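Local coordinates for porin protein associated with imipenem resistance (Acinetobacter baumannii, PDB 4FUV), which forms an eight-stranded beta-barrel in the outer membrane and is associated with imipenem resistance, probably through a part in ornithine and imipenem transport, at residues 28-34 with 45-51. Sequence-based numbering, arbitrary orientation.
With C8E ((hydroxyethyloxy)tri(ethyloxy)octane), chain F; C8E ((hydroxyethyloxy)tri(ethyloxy)octane), chain C.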
loop_
_atom_site.group_PDB
_atom_site.type_symbol
_atom_site.label_atom_id
_atom_site.label_comp_id
_atom_site.label_asym_id
_atom_site.label_seq_id
_atom_site.Cartn_x
_atom_site.Cartn_y
_atom_site.Cartn_z
ATOM N N THR A 28 -16.468 -13.846 13.523
ATOM C CA THR A 28 -17.693 -13.913 14.319
ATOM C C THR A 28 -17.438 -14.521 15.700
ATOM O O THR A 28 -18.350 -15.025 16.352
ATOM C CB THR A 28 -18.818 -14.684 13.611
ATOM O OG1 THR A 28 -18.350 -15.983 13.229
ATOM C CG2 THR A 28 -19.305 -13.924 12.379
ATOM N N GLY A 29 -16.188 -14.455 16.139
ATOM C CA GLY A 29 -15.817 -14.926 17.456
ATOM C C GLY A 29 -15.045 -16.232 17.410
ATOM O O GLY A 29 -14.674 -16.739 16.340
ATOM N N TYR A 30 -14.809 -16.779 18.592
ATOM C CA TYR A 30 -14.074 -18.016 18.741
ATOM C C TYR A 30 -14.956 -19.069 19.388
ATOM O O TYR A 30 -15.963 -18.759 20.025
ATOM C CB TYR A 30 -12.787 -17.804 19.549
ATOM C CG TYR A 30 -12.999 -17.164 20.897
ATOM C CD1 TYR A 30 -13.203 -15.790 21.018
ATOM C CD2 TYR A 30 -12.986 -17.929 22.057
ATOM C CE1 TYR A 30 -13.400 -15.198 22.261
ATOM C CE2 TYR A 30 -13.181 -17.344 23.310
ATOM C CZ TYR A 30 -13.388 -15.984 23.404
ATOM O OH TYR A 30 -13.581 -15.404 24.640
ATOM N N GLY A 31 -14.572 -20.322 19.205
ATOM C CA GLY A 31 -15.310 -21.426 19.778
ATOM C C GLY A 31 -14.933 -22.694 19.051
ATOM O O GLY A 31 -13.748 -22.979 18.853
ATOM N N GLY A 32 -15.939 -23.456 18.644
ATOM C CA GLY A 32 -15.688 -24.656 17.871
ATOM C C GLY A 32 -16.960 -25.382 17.520
ATOM O O GLY A 32 -18.052 -24.852 17.705
ATOM N N ALA A 33 -16.810 -26.610 17.038
ATOM C CA ALA A 33 -17.937 -27.388 16.539
ATOM C C ALA A 33 -17.725 -28.879 16.751
ATOM O O ALA A 33 -16.590 -29.352 16.856
ATOM C CB ALA A 33 -18.187 -27.093 15.029
ATOM N N LEU A 34 -18.833 -29.609 16.819
ATOM C CA LEU A 34 -18.819 -31.072 16.774
ATOM C C LEU A 34 -19.037 -31.418 15.314
ATOM O O LEU A 34 -19.764 -30.694 14.607
ATOM C CB LEU A 34 -19.987 -31.607 17.604
ATOM C CG LEU A 34 -19.787 -32.629 18.719
ATOM C CD1 LEU A 34 -18.444 -32.466 19.392
ATOM C CD2 LEU A 34 -20.922 -32.484 19.718
ATOM N N ALA A 45 -21.524 -29.918 10.624
ATOM C CA ALA A 45 -20.843 -29.207 11.700
ATOM C C ALA A 45 -21.832 -28.420 12.554
ATOM O O ALA A 45 -22.593 -27.589 12.050
ATOM C CB ALA A 45 -19.772 -28.253 11.128
ATOM N N LEU A 46 -21.810 -28.678 13.858
ATOM C CA LEU A 46 -22.631 -27.939 14.798
ATOM C C LEU A 46 -21.706 -27.191 15.732
ATOM O O LEU A 46 -20.971 -27.805 16.515
ATOM C CB LEU A 46 -23.512 -28.888 15.610
ATOM C CG LEU A 46 -24.320 -28.282 16.761
ATOM C CD1 LEU A 46 -25.410 -27.353 16.257
ATOM C CD2 LEU A 46 -24.915 -29.384 17.630
ATOM N N GLY A 47 -21.760 -25.864 15.677
ATOM C CA GLY A 47 -20.769 -25.055 16.357
ATOM C C GLY A 47 -21.278 -23.877 17.158
ATOM O O GLY A 47 -22.430 -23.466 17.043
ATOM N N TYR A 48 -20.393 -23.344 17.990
ATOM C CA TYR A 48 -20.647 -22.114 18.704
ATOM C C TYR A 48 -19.477 -21.182 18.498
ATOM O O TYR A 48 -18.322 -21.588 18.618
ATOM C CB TYR A 48 -20.828 -22.362 20.201
ATOM C CG TYR A 48 -21.007 -21.076 20.998
ATOM C CD1 TYR A 48 -22.243 -20.454 21.073
ATOM C CD2 TYR A 48 -19.936 -20.489 21.666
ATOM C CE1 TYR A 48 -22.416 -19.273 21.810
ATOM C CE2 TYR A 48 -20.092 -19.307 22.395
ATOM C CZ TYR A 48 -21.338 -18.700 22.459
ATOM O OH TYR A 48 -21.511 -17.535 23.192
ATOM N N ASN A 49 -19.784 -19.929 18.193
ATOM C CA ASN A 49 -18.780 -18.876 18.134
ATOM C C ASN A 49 -19.272 -17.766 19.048
ATOM O O ASN A 49 -20.372 -17.222 18.865
ATOM C CB ASN A 49 -18.625 -18.278 16.735
ATOM C CG ASN A 49 -18.038 -19.248 15.714
ATOM O OD1 ASN A 49 -18.233 -19.052 14.520
ATOM N ND2 ASN A 49 -17.324 -20.283 16.168
ATOM N N GLY A 50 -18.448 -17.412 20.010
ATOM C CA GLY A 50 -18.827 -16.388 20.961
ATOM C C GLY A 50 -17.597 -15.680 21.447
ATOM O O GLY A 50 -16.577 -15.645 20.758
ATOM N N GLY A 51 -17.696 -15.128 22.651
ATOM C CA GLY A 51 -16.618 -14.363 23.226
ATOM C C GLY A 51 -16.878 -12.886 23.040
ATOM O O GLY A 51 -17.954 -12.488 22.580
HETATM C C4 C8E F . -3.792 -22.657 9.961
HETATM C C5 C8E F . -4.910 -22.511 10.985
HETATM C C6 C8E F . -4.489 -23.067 12.343
HETATM C C7 C8E F . -5.067 -22.225 13.476
HETATM O O9 C8E F . -8.070 -22.155 17.328
HETATM C C10 C8E F . -7.874 -22.014 18.720
HETATM C C11 C8E F . -8.953 -21.103 19.303
HETATM O O12 C8E F . -9.954 -21.839 19.985
HETATM C C13 C8E F . -10.545 -21.097 21.031
HETATM C C14 C8E F . -11.117 -22.037 22.085
HETATM C C16 C8E F . -14.475 -21.133 23.315
HETATM C C17 C8E F . -15.995 -21.238 23.236
HETATM O O18 C8E F . -16.570 -20.530 24.312
HETATM C C19 C8E F . -16.289 -19.151 24.263
HETATM C C20 C8E F . -17.136 -18.422 25.302
HETATM O O21 C8E F . -16.289 -17.606 26.080
HETATM C C1 C8E C . -21.976 -27.432 20.277
HETATM C C2 C8E C . -22.975 -26.284 20.146
HETATM C C3 C8E C . -23.529 -25.873 21.506
HETATM C C4 C8E C . -24.672 -24.866 21.397
HETATM C C5 C8E C . -24.377 -23.602 22.195
HETATM C C6 C8E C . -25.610 -22.993 22.861
HETATM C C7 C8E C . -25.499 -21.468 22.898
HETATM C C8 C8E C . -26.742 -20.821 23.496
HETATM O O9 C8E C . -26.798 -19.453 23.150
HETATM C C10 C8E C . -27.696 -19.194 22.094
HETATM O O HOH W 1 -20.469 -17.906 13.517
#
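Tyr30 turns its CG between its own backbone N and carbonyl carbon (chi1 55°), which swings the ring back over the partner strand: Gly50 O lies 3.3 Å above one ring face, offset toward the rim, and CE1 is 3.5 Å from Gly51 CA. Gly51 suits this place by putting no side chain in the ring's way; Gly50 has the Tyr48 hydroxyl packed on its other side. Asn49 sets CG anti to its carbonyl carbon (chi1 -67°), bringing OD1 beside the Thr28 hydroxyl. One water bridges the pair, donating to Asn49 OD1 at 2.7 Å and hydrogen-bonding to Thr28 OG1 at 2.9 Å. OD1 also accepts from Lys218, while ND2 donates to Glu24 and, from above the carbonyl plane, to Tyr48 O; asparagine suits by offering both donor and acceptor.

The strands form an antiparallel hairpin in which Tyr30–Gly50, Gly32–Tyr48 and Leu34–Leu46 are hydrogen-bonded pairs. Gly50 N to Tyr30 O is 2.8 Å and nearly straight at 173°. Gly29 and Gly31 have positive phi, and any CB would strike Gly50 O and Tyr48 O respectively. Between the Gly32–Tyr48 and Leu34–Leu46 pairs, Ala33 CB sits 3.5 Å from Gly47 CA, where a CB would crowd Gly32 O and Ala33 CB.

On the opposite face Leu34, Leu46 and Tyr48 point outward. The octyl tail of one bound detergent runs past Leu46 and the Tyr48 ring, and the ether chain of another passes Gly31 and the Tyr30 ring; Tyr48 OH bonds Asn73. Apolar and aromatic groups thus meet lipid-like surroundings, whereas inward-facing Asn49, with neighbouring charges and a water, makes this interior polar.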